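Local atomic coordinates of major capsid protein (Faustovirus, PDB entry 5J7O), a protein that builds the capsid shell of a large double-stranded DNA virus from trimers of a double jelly-roll fold. Residues A309-S312 with V313-P316; L254-V257 with N258-V262; M20-D23 with L24-R28; T142-T145 with T146-V149. One frame throughout, in Å; residues are numbered along the deposited sequence.

Contact 1: residues A309-S312 with V313-P316; sequences AIAS and VSIP
Ser314 bends back over Ala311 in a beta turn, with backbone angles close to type I at Ser312 and Val313, that ends the short strand 310-311 in this double jelly-roll protein. The side chain of Ala311 points into the turn. The hydroxyl of Ser314 comes over it, with OG 3.4 Å from Ala311 CB, and at the same time reaches the carbonyl of that residue. A chi1 of 67° sets OG between the backbone N and carbonyl carbon of Ser314, and from there it donates to Ala311 O at 2.7 Å. The donor is tilted only 17° from the carbonyl plane. Ser314 N binds the same oxygen at 3.0 Å, but from well above that plane, so one residue grips the carbonyl from two directions. Ile315 N adds a third, weak bond.

Beyond the turn, Ile310 and Ile315 meet at an oblique crossing. The CG2 branch of Ile310 touches CD1 of Ile315 at 4.0 Å, and both isoleucines also pack on Phe191 of strand 186-193, which makes the pair part of the buried interior. Val313, by contrast, lies exposed, its CG2 4.2 Å from Ala311 CB. Strand 310-311 pairs with strand 99-109, and Ala311 packs on Phe99 there. NH1 of Arg320 bonds both Ser312 OG and the backbone oxygen of Ile315.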
ATOM      1  N   ALA B 309     -19.794 -21.245  16.755  1.00 39.78           N
ATOM      2  CA  ALA B 309     -20.094 -22.450  15.996  1.00 40.33           C
ATOM      3  C   ALA B 309     -21.479 -22.970  16.363  1.00 38.99           C
ATOM      4  O   ALA B 309     -21.931 -22.851  17.505  1.00 38.30           O
ATOM      5  CB  ALA B 309     -19.035 -23.521  16.256  1.00 42.01           C
ATOM      6  N   ILE B 310     -22.160 -23.541  15.377  1.00 37.97           N
ATOM      7  CA  ILE B 310     -23.542 -23.980  15.537  1.00 39.27           C
ATOM      8  C   ILE B 310     -23.558 -25.435  15.979  1.00 40.87           C
ATOM      9  O   ILE B 310     -22.920 -26.292  15.355  1.00 40.60           O
ATOM     10  CB  ILE B 310     -24.330 -23.793  14.230  1.00 40.89           C
ATOM     11  CG1 ILE B 310     -24.389 -22.312  13.853  1.00 42.36           C
ATOM     12  CG2 ILE B 310     -25.730 -24.372  14.363  1.00 41.96           C
ATOM     13  CD1 ILE B 310     -25.173 -22.040  12.592  1.00 43.03           C
ATOM     14  N   ALA B 311     -24.293 -25.718  17.053  1.00 41.63           N
ATOM     15  CA  ALA B 311     -24.423 -27.085  17.539  1.00 43.60           C
ATOM     16  C   ALA B 311     -25.119 -27.948  16.498  1.00 44.37           C
ATOM     17  O   ALA B 311     -26.226 -27.629  16.052  1.00 44.04           O
ATOM     18  CB  ALA B 311     -25.197 -27.103  18.856  1.00 44.70           C
ATOM     19  N   SER B 312     -24.462 -29.044  16.107  1.00 45.95           N
ATOM     20  CA  SER B 312     -25.019 -29.922  15.083  1.00 49.69           C
ATOM     21  C   SER B 312     -26.364 -30.498  15.507  1.00 48.59           C
ATOM     22  O   SER B 312     -27.206 -30.801  14.655  1.00 48.54           O
ATOM     23  CB  SER B 312     -24.035 -31.048  14.764  1.00 54.18           C
ATOM     24  OG  SER B 312     -24.527 -31.881  13.728  1.00 58.57           O
ATOM     25  N   VAL B 313     -26.588 -30.649  16.815  1.00 45.53           N
ATOM     26  CA  VAL B 313     -27.869 -31.164  17.284  1.00 47.04           C
ATOM     27  C   VAL B 313     -28.954 -30.097  17.189  1.00 50.43           C
ATOM     28  O   VAL B 313     -30.122 -30.414  16.935  1.00 52.03           O
ATOM     29  CB  VAL B 313     -27.734 -31.708  18.720  1.00 44.69           C
ATOM     30  CG1 VAL B 313     -26.754 -32.870  18.758  1.00 45.17           C
ATOM     31  CG2 VAL B 313     -27.290 -30.608  19.674  1.00 42.03           C
ATOM     32  N   SER B 314     -28.595 -28.822  17.372  1.00 51.18           N
ATOM     33  CA  SER B 314     -29.591 -27.760  17.457  1.00 51.81           C
ATOM     34  C   SER B 314     -30.201 -27.405  16.107  1.00 52.71           C
ATOM     35  O   SER B 314     -31.324 -26.890  16.069  1.00 52.00           O
ATOM     36  CB  SER B 314     -28.979 -26.510  18.093  1.00 51.83           C
ATOM     37  OG  SER B 314     -27.988 -25.941  17.258  1.00 53.19           O
ATOM     38  N   ILE B 315     -29.493 -27.644  15.013  1.00 55.90           N
ATOM     39  CA  ILE B 315     -30.048 -27.548  13.672  1.00 58.44           C
ATOM     40  C   ILE B 315     -29.932 -28.920  13.018  1.00 62.61           C
ATOM     41  O   ILE B 315     -28.885 -29.276  12.474  1.00 62.96           O
ATOM     42  CB  ILE B 315     -29.344 -26.461  12.838  1.00 57.34           C
ATOM     43  CG1 ILE B 315     -29.582 -25.088  13.470  1.00 54.55           C
ATOM     44  CG2 ILE B 315     -29.854 -26.473  11.403  1.00 58.11           C
ATOM     45  CD1 ILE B 315     -29.231 -23.919  12.575  1.00 52.52           C
ATOM     46  N   PRO B 316     -30.990 -29.728  13.078  1.00 67.79           N
ATOM     47  CA  PRO B 316     -30.884 -31.137  12.678  1.00 68.01           C
ATOM     48  C   PRO B 316     -30.455 -31.334  11.232  1.00 67.65           C
ATOM     49  O   PRO B 316     -30.665 -30.481  10.366  1.00 67.43           O
ATOM     50  CB  PRO B 316     -32.302 -31.670  12.908  1.00 69.45           C
ATOM     51  CG  PRO B 316     -32.837 -30.816  14.002  1.00 71.15           C
ATOM     52  CD  PRO B 316     -32.243 -29.449  13.801  1.00 70.78           C
TER

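Contact 2: residues L254-V257 with N258-V262; sequences LSDV and NGTAV
Asp256 turns its carboxylate back onto the backbone of Asn258 and Thr260, so that a single oxygen meets two N-H groups. OD1 takes Thr260 N at 3.0 Å, the nitrogen standing 39° out of the carboxylate plane, and accepts a weak bond from Asn258 N, the geometry of an Asx turn. With chi1 at 56°, CG sits between the backbone N and the carbonyl carbon of Asp256, and this folds the acid inward over the loop. The side chain of Thr260 runs alongside, pointing the same way, its CB 3.7 Å from OD1 and OD2 of Asp256.

The next shell is the hairpin backbone. A type I turn runs from Asp256 to Gly259, closed by Gly259 N to Asp256 O at 3.0 Å. Gly259, with phi 91°, and Thr260 form a G1 beta bulge opposite Asp256, whose N bonds Thr260 O at 2.9 Å. Ser255 and Ala261 follow as a non-hydrogen-bonded antiparallel pair, after which Val262 N bonds Leu254 O at 2.9 Å. There CG2 of Val262 lies 3.9 Å from Leu254 CB.

Outside the hairpin, Leu254, Asp256, Val257 and Val262 pack respectively on Tyr153, Phe125, Ile126 and Gln155 of the second subunit. With its OD1 engaged by two backbone N-H groups, one of them weakly, the carboxylate of Asp256 is probably stabilised as the anion, and it ties the start of the turn to its far side.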
ATOM      1  N   LEU B 254      24.693  23.958 -17.751  1.00 41.52           N
ATOM      2  CA  LEU B 254      24.976  25.198 -18.456  1.00 43.99           C
ATOM      3  C   LEU B 254      24.851  26.388 -17.511  1.00 45.66           C
ATOM      4  O   LEU B 254      24.043  26.385 -16.579  1.00 45.95           O
ATOM      5  CB  LEU B 254      24.024  25.379 -19.638  1.00 44.72           C
ATOM      6  CG  LEU B 254      23.958  24.258 -20.675  1.00 44.63           C
ATOM      7  CD1 LEU B 254      22.829  24.517 -21.661  1.00 45.66           C
ATOM      8  CD2 LEU B 254      25.286  24.116 -21.402  1.00 45.06           C
ATOM      9  N   SER B 255      25.666  27.407 -17.763  1.00 47.01           N
ATOM     10  CA  SER B 255      25.587  28.680 -17.064  1.00 48.72           C
ATOM     11  C   SER B 255      25.410  29.790 -18.088  1.00 47.08           C
ATOM     12  O   SER B 255      25.971  29.724 -19.186  1.00 48.11           O
ATOM     13  CB  SER B 255      26.841  28.939 -16.219  1.00 53.88           C
ATOM     14  OG  SER B 255      26.987  27.964 -15.203  1.00 59.17           O
ATOM     15  N   ASP B 256      24.625  30.806 -17.735  1.00 44.99           N
ATOM     16  CA  ASP B 256      24.404  31.910 -18.656  1.00 45.76           C
ATOM     17  C   ASP B 256      25.604  32.858 -18.639  1.00 45.68           C
ATOM     18  O   ASP B 256      26.617  32.612 -17.978  1.00 45.08           O
ATOM     19  CB  ASP B 256      23.097  32.638 -18.328  1.00 46.03           C
ATOM     20  CG  ASP B 256      23.034  33.145 -16.894  1.00 45.60           C
ATOM     21  OD1 ASP B 256      24.090  33.415 -16.286  1.00 44.69           O
ATOM     22  OD2 ASP B 256      21.906  33.287 -16.374  1.00 46.16           O
ATOM     23  N   VAL B 257      25.485  33.966 -19.376  1.00 45.28           N
ATOM     24  CA  VAL B 257      26.596  34.901 -19.501  1.00 45.53           C
ATOM     25  C   VAL B 257      26.916  35.594 -18.184  1.00 45.46           C
ATOM     26  O   VAL B 257      27.991  36.189 -18.048  1.00 45.37           O
ATOM     27  CB  VAL B 257      26.300  35.940 -20.599  1.00 46.79           C
ATOM     28  CG1 VAL B 257      26.256  35.267 -21.963  1.00 47.12           C
ATOM     29  CG2 VAL B 257      24.991  36.657 -20.311  1.00 45.87           C
ATOM     30  N   ASN B 258      26.018  35.532 -17.204  1.00 46.97           N
ATOM     31  CA  ASN B 258      26.249  36.127 -15.895  1.00 50.29           C
ATOM     32  C   ASN B 258      26.766  35.125 -14.871  1.00 53.14           C
ATOM     33  O   ASN B 258      26.959  35.493 -13.708  1.00 53.75           O
ATOM     34  CB  ASN B 258      24.964  36.781 -15.378  1.00 49.98           C
ATOM     35  CG  ASN B 258      24.560  37.995 -16.193  1.00 50.64           C
ATOM     36  OD1 ASN B 258      25.409  38.766 -16.641  1.00 50.69           O
ATOM     37  ND2 ASN B 258      23.259  38.168 -16.391  1.00 51.46           N
ATOM     38  N   GLY B 259      26.994  33.874 -15.272  1.00 55.20           N
ATOM     39  CA  GLY B 259      27.518  32.861 -14.383  1.00 55.90           C
ATOM     40  C   GLY B 259      26.479  32.039 -13.651  1.00 55.16           C
ATOM     41  O   GLY B 259      26.839  31.036 -13.022  1.00 54.54           O
ATOM     42  N   THR B 260      25.208  32.425 -13.712  1.00 51.45           N
ATOM     43  CA  THR B 260      24.159  31.706 -13.005  1.00 48.55           C
ATOM     44  C   THR B 260      23.793  30.426 -13.745  1.00 46.62           C
ATOM     45  O   THR B 260      23.709  30.406 -14.976  1.00 47.24           O
ATOM     46  CB  THR B 260      22.920  32.591 -12.847  1.00 48.07           C
ATOM     47  OG1 THR B 260      23.281  33.802 -12.172  1.00 50.28           O
ATOM     48  CG2 THR B 260      21.840  31.875 -12.046  1.00 46.39           C
ATOM     49  N   ALA B 261      23.584  29.352 -12.983  1.00 43.50           N
ATOM     50  CA  ALA B 261      23.131  28.097 -13.565  1.00 41.34           C
ATOM     51  C   ALA B 261      21.821  28.305 -14.314  1.00 42.95           C
ATOM     52  O   ALA B 261      20.951  29.067 -13.883  1.00 44.23           O
ATOM     53  CB  ALA B 261      22.956  27.039 -12.476  1.00 38.26           C
ATOM     54  N   VAL B 262      21.687  27.624 -15.449  1.00 41.91           N
ATOM     55  CA  VAL B 262      20.547  27.826 -16.337  1.00 40.12           C
ATOM     56  C   VAL B 262      19.371  26.993 -15.846  1.00 41.27           C
ATOM     57  O   VAL B 262      19.461  25.764 -15.755  1.00 40.57           O
ATOM     58  CB  VAL B 262      20.908  27.468 -17.786  1.00 37.89           C
ATOM     59  CG1 VAL B 262      19.679  27.558 -18.675  1.00 37.18           C
ATOM     60  CG2 VAL B 262      22.009  28.384 -18.296  1.00 36.68           C
TER

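Contact 3: residues M20-D23 with L24-R28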
ATOM      1  N   MET B  20       0.560   2.675  40.820  1.00 48.73           N
ATOM      2  CA  MET B  20       1.156   1.416  41.246  1.00 47.04           C
ATOM      3  C   MET B  20       0.725   0.966  42.632  1.00 46.57           C
ATOM      4  O   MET B  20       0.677  -0.243  42.875  1.00 46.94           O
ATOM      5  CB  MET B  20       2.688   1.512  41.201  1.00 46.54           C
ATOM      6  CG  MET B  20       3.234   1.682  39.795  1.00 47.44           C
ATOM      7  SD  MET B  20       5.009   1.981  39.741  1.00 48.53           S
ATOM      8  CE  MET B  20       5.108   3.525  40.634  1.00 48.45           C
ATOM      9  N   ALA B  21       0.411   1.894  43.537  1.00 46.25           N
ATOM     10  CA  ALA B  21      -0.080   1.574  44.878  1.00 48.13           C
ATOM     11  C   ALA B  21       0.838   0.574  45.578  1.00 50.68           C
ATOM     12  O   ALA B  21       0.411  -0.483  46.048  1.00 51.50           O
ATOM     13  CB  ALA B  21      -1.518   1.054  44.822  1.00 46.97           C
ATOM     14  N   ASN B  22       2.124   0.922  45.646  1.00 51.03           N
ATOM     15  CA  ASN B  22       3.110  -0.013  46.175  1.00 49.66           C
ATOM     16  C   ASN B  22       3.101  -0.068  47.697  1.00 49.34           C
ATOM     17  O   ASN B  22       3.410  -1.117  48.272  1.00 47.59           O
ATOM     18  CB  ASN B  22       4.506   0.348  45.667  1.00 47.29           C
ATOM     19  CG  ASN B  22       5.508  -0.766  45.892  1.00 43.81           C
ATOM     20  OD1 ASN B  22       5.357  -1.867  45.361  1.00 41.32           O
ATOM     21  ND2 ASN B  22       6.544  -0.485  46.673  1.00 43.88           N
ATOM     22  N   ASP B  23       2.761   1.036  48.365  1.00 51.30           N
ATOM     23  CA  ASP B  23       2.613   0.985  49.816  1.00 52.38           C
ATOM     24  C   ASP B  23       1.409   0.146  50.217  1.00 52.59           C
ATOM     25  O   ASP B  23       1.434  -0.512  51.263  1.00 56.16           O
ATOM     26  CB  ASP B  23       2.497   2.397  50.391  1.00 55.48           C
ATOM     27  CG  ASP B  23       3.806   3.161  50.330  1.00 59.90           C
ATOM     28  OD1 ASP B  23       4.724   2.828  51.109  1.00 60.99           O
ATOM     29  OD2 ASP B  23       3.915   4.095  49.509  1.00 63.25           O
ATOM     30  N   LEU B  24       0.353   0.151  49.401  1.00 49.33           N
ATOM     31  CA  LEU B  24      -0.792  -0.713  49.663  1.00 50.42           C
ATOM     32  C   LEU B  24      -0.444  -2.177  49.425  1.00 49.36           C
ATOM     33  O   LEU B  24      -0.793  -3.045  50.233  1.00 50.82           O
ATOM     34  CB  LEU B  24      -1.975  -0.291  48.790  1.00 51.68           C
ATOM     35  CG  LEU B  24      -3.175  -1.240  48.726  1.00 40.45           C
ATOM     36  CD1 LEU B  24      -3.777  -1.448  50.107  1.00 41.28           C
ATOM     37  CD2 LEU B  24      -4.219  -0.709  47.753  1.00 40.66           C
ATOM     38  N   LEU B  25       0.244  -2.469  48.317  1.00 47.68           N
ATOM     39  CA  LEU B  25       0.581  -3.852  47.993  1.00 46.32           C
ATOM     40  C   LEU B  25       1.513  -4.457  49.036  1.00 47.02           C
ATOM     41  O   LEU B  25       1.353  -5.622  49.421  1.00 47.95           O
ATOM     42  CB  LEU B  25       1.212  -3.928  46.603  1.00 45.22           C
ATOM     43  CG  LEU B  25       1.585  -5.324  46.102  1.00 45.07           C
ATOM     44  CD1 LEU B  25       0.348  -6.203  45.996  1.00 44.21           C
ATOM     45  CD2 LEU B  25       2.302  -5.232  44.765  1.00 44.42           C
ATOM     46  N   ASN B  26       2.497  -3.682  49.504  1.00 48.02           N
ATOM     47  CA  ASN B  26       3.385  -4.171  50.554  1.00 51.33           C
ATOM     48  C   ASN B  26       2.608  -4.497  51.822  1.00 54.74           C
ATOM     49  O   ASN B  26       2.885  -5.503  52.488  1.00 55.96           O
ATOM     50  CB  ASN B  26       4.477  -3.142  50.846  1.00 52.46           C
ATOM     51  CG  ASN B  26       5.542  -3.096  49.770  1.00 53.45           C
ATOM     52  OD1 ASN B  26       5.789  -4.089  49.084  1.00 54.22           O
ATOM     53  ND2 ASN B  26       6.182  -1.944  49.620  1.00 53.40           N
ATOM     54  N   ASP B  27       1.628  -3.659  52.171  1.00 57.36           N
ATOM     55  CA  ASP B  27       0.806  -3.934  53.346  1.00 60.55           C
ATOM     56  C   ASP B  27      -0.008  -5.207  53.161  1.00 57.83           C
ATOM     57  O   ASP B  27      -0.198  -5.974  54.112  1.00 58.95           O
ATOM     58  CB  ASP B  27      -0.114  -2.748  53.634  1.00 67.11           C
ATOM     59  CG  ASP B  27       0.634  -1.551  54.183  1.00 75.02           C
ATOM     60  OD1 ASP B  27       1.663  -1.753  54.863  1.00 80.16           O
ATOM     61  OD2 ASP B  27       0.192  -0.409  53.938  1.00 75.01           O
ATOM     62  N   ARG B  28      -0.499  -5.450  51.943  1.00 52.98           N
ATOM     63  CA  ARG B  28      -1.254  -6.671  51.688  1.00 51.66           C
ATOM     64  C   ARG B  28      -0.362  -7.902  51.786  1.00 51.16           C
ATOM     65  O   ARG B  28      -0.779  -8.935  52.321  1.00 51.59           O
ATOM     66  CB  ARG B  28      -1.928  -6.598  50.318  1.00 50.77           C
ATOM     67  CG  ARG B  28      -2.929  -5.463  50.188  1.00 49.59           C
ATOM     68  CD  ARG B  28      -3.965  -5.743  49.109  1.00 49.14           C
ATOM     69  NE  ARG B  28      -4.476  -7.108  49.191  1.00 49.73           N
ATOM     70  CZ  ARG B  28      -4.332  -8.016  48.231  1.00 49.67           C
ATOM     71  NH1 ARG B  28      -3.706  -7.700  47.107  1.00 46.99           N
ATOM     72  NH2 ARG B  28      -4.824  -9.237  48.390  1.00 50.32           N
TER
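Asn22 and Asn26 leave the backbone differently: CG of Asn22 is anti to its own N (chi1 -166°), whereas CG of Asn26 lies beside the N and anti to the carbonyl carbon (chi1 -75°). The two amides are thereby brought across each other one turn apart, with their planes 75° from parallel. CB of Asn26 lies 3.4 Å from Asn22 O, the oxygen that also accepts Asn26 N at 3.0 Å.

The carboxylate of Asp27 leans back along the helix, until OD2 stands 3.0 Å from Asp23 O. Two acceptors so close are expected to repel unless a proton lies between them, which may raise the acid's proton affinity, whereas the nearby helix start would work the other way. Asp27 N bonds the same oxygen at a longer 3.3 Å, approaching from above the carbonyl plane.

These residues make up the first turns of helix 22-38. Ala21 occupies the N-cap position, and its positive phi marks the break after the preceding helix 13-19. Its carbonyl oxygen takes Leu25 N at 3.0 Å and also bonds NE2 of His55. The methyl of Ala21 rests 4.2 Å from Leu24 CB.

The third subunit covers another face, with Thr402 on Asn22, Ile405 on Leu25 and Glu404 on Asn26. Leu24 packs against a modified side chain of a bound peptide, and NH2 of Arg28 donates to Asp50 O.

Contact 4: residues T142-T145 with T146-V149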
ATOM      1  N   THR B 142      -7.561  17.886 -45.990  1.00 41.44           N
ATOM      2  CA  THR B 142      -8.136  19.226 -45.936  1.00 43.47           C
ATOM      3  C   THR B 142      -7.139  20.196 -46.553  1.00 45.49           C
ATOM      4  O   THR B 142      -6.042  20.388 -46.018  1.00 45.88           O
ATOM      5  CB  THR B 142      -8.472  19.642 -44.501  1.00 41.39           C
ATOM      6  OG1 THR B 142      -9.574  18.864 -44.017  1.00 40.87           O
ATOM      7  CG2 THR B 142      -8.838  21.122 -44.449  1.00 40.88           C
ATOM      8  N   GLU B 143      -7.514  20.796 -47.678  1.00 48.32           N
ATOM      9  CA  GLU B 143      -6.663  21.788 -48.312  1.00 48.86           C
ATOM     10  C   GLU B 143      -6.672  23.089 -47.517  1.00 47.99           C
ATOM     11  O   GLU B 143      -7.581  23.363 -46.728  1.00 48.48           O
ATOM     12  CB  GLU B 143      -7.121  22.060 -49.746  1.00 51.37           C
ATOM     13  CG  GLU B 143      -7.009  20.876 -50.691  1.00 52.62           C
ATOM     14  CD  GLU B 143      -7.527  21.201 -52.079  1.00 55.33           C
ATOM     15  OE1 GLU B 143      -8.047  22.321 -52.272  1.00 58.15           O
ATOM     16  OE2 GLU B 143      -7.413  20.342 -52.978  1.00 54.85           O
ATOM     17  N   ASN B 144      -5.636  23.900 -47.735  1.00 47.55           N
ATOM     18  CA  ASN B 144      -5.571  25.231 -47.124  1.00 46.32           C
ATOM     19  C   ASN B 144      -4.594  26.063 -47.962  1.00 45.33           C
ATOM     20  O   ASN B 144      -3.402  26.125 -47.660  1.00 42.72           O
ATOM     21  CB  ASN B 144      -5.145  25.171 -45.669  1.00 45.70           C
ATOM     22  CG  ASN B 144      -5.367  26.485 -44.940  1.00 46.01           C
ATOM     23  OD1 ASN B 144      -5.165  27.564 -45.498  1.00 48.61           O
ATOM     24  ND2 ASN B 144      -5.789  26.397 -43.684  1.00 43.50           N
ATOM     25  N   THR B 145      -5.124  26.703 -49.007  1.00 48.09           N
ATOM     26  CA  THR B 145      -4.291  27.508 -49.892  1.00 52.36           C
ATOM     27  C   THR B 145      -3.813  28.795 -49.232  1.00 57.31           C
ATOM     28  O   THR B 145      -2.809  29.365 -49.671  1.00 58.32           O
ATOM     29  CB  THR B 145      -5.050  27.840 -51.176  1.00 51.85           C
ATOM     30  OG1 THR B 145      -6.233  28.583 -50.857  1.00 52.67           O
ATOM     31  CG2 THR B 145      -5.440  26.566 -51.908  1.00 50.63           C
ATOM     32  N   THR B 146      -4.505  29.267 -48.192  1.00 61.66           N
ATOM     33  CA  THR B 146      -4.096  30.506 -47.538  1.00 65.38           C
ATOM     34  C   THR B 146      -2.840  30.299 -46.698  1.00 61.96           C
ATOM     35  O   THR B 146      -1.925  31.132 -46.724  1.00 64.89           O
ATOM     36  CB  THR B 146      -5.237  31.046 -46.675  1.00 70.48           C
ATOM     37  OG1 THR B 146      -6.350  31.387 -47.511  1.00 74.75           O
ATOM     38  CG2 THR B 146      -4.792  32.283 -45.906  1.00 69.20           C
ATOM     39  N   SER B 147      -2.772  29.196 -45.954  1.00 55.46           N
ATOM     40  CA  SER B 147      -1.636  28.934 -45.081  1.00 52.27           C
ATOM     41  C   SER B 147      -0.547  28.104 -45.743  1.00 49.59           C
ATOM     42  O   SER B 147       0.586  28.088 -45.247  1.00 49.76           O
ATOM     43  CB  SER B 147      -2.098  28.217 -43.810  1.00 51.61           C
ATOM     44  OG  SER B 147      -2.439  26.869 -44.085  1.00 51.48           O
ATOM     45  N   GLY B 148      -0.856  27.420 -46.841  1.00 47.47           N
ATOM     46  CA  GLY B 148       0.092  26.493 -47.424  1.00 45.25           C
ATOM     47  C   GLY B 148       0.217  25.186 -46.680  1.00 43.72           C
ATOM     48  O   GLY B 148       1.192  24.457 -46.886  1.00 44.48           O
ATOM     49  N   VAL B 149      -0.741  24.866 -45.815  1.00 42.88           N
ATOM     50  CA  VAL B 149      -0.718  23.645 -45.020  1.00 42.06           C
ATOM     51  C   VAL B 149      -1.676  22.640 -45.645  1.00 41.35           C
ATOM     52  O   VAL B 149      -2.878  22.903 -45.767  1.00 41.96           O
ATOM     53  CB  VAL B 149      -1.092  23.919 -43.554  1.00 43.09           C
ATOM     54  CG1 VAL B 149      -1.303  22.609 -42.809  1.00 41.38           C
ATOM     55  CG2 VAL B 149      -0.013  24.748 -42.877  1.00 45.47           C
TER
HETATM   56  O   HOH W   1      -4.664  21.924 -44.156  1.00 35.30           O
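The amide of Asn144 offers one face to Ser147, whose OG stands almost directly over CG at 3.1 Å. Ser147 N reaches the same face nearer the oxygen end, donating to Asn144 OD1 at 2.9 Å. That bond is fairly straight, yet its nitrogen is 46° above the carbonyl plane. At the OD1 edge sits CB of Thr146, 3.7 Å away, while Val149 O comes within 3.2 Å of Asn144 CB at the base of the side chain. The amide is thus fitted into the curve of the segment 146-149. With chi1 at -167° the side chain of Asn144 extends directly opposite the backbone N, across to Ser147.

The backbone closes here as well. Asn144 O accepts Gly148 N at 3.0 Å and, weakly, Val149 N. The chain bends here at Gly148, whose phi is positive. Val149 N also finds Ser147 OG at 3.1 Å, which makes an ST turn and gives this hydroxyl a role on the backbone as well as over the amide. At the mouth of the loop a water donates to both Thr142 O and Val149 O, joining the two strand ends. Thr142 is backbone hydrogen-bonded to Thr151, so the whole is the connection of a beta hairpin, linking the antiparallel neighbours 138-142 and 149-158 within a mixed beta sheet.

How the contacts relate
From the N terminus the order is contact 3, contact 4, contact 2, contact 1. All four are local and lie in series: none nests inside or crosses another, and no two touch. Contact 3 begins helix 22-38, where the N-terminal arm meets the third subunit. Contact 4 closes the hairpin between strands 138-142 and 149-158, and contact 2 the tip of the long loop between strands 232-240 and 273-280, which packs on the second subunit. These two share one side of the chain's centre, about 42 Å apart between centres. Contact 1 lies across that centre from both, where strand 310-311 turns toward strand 320-326.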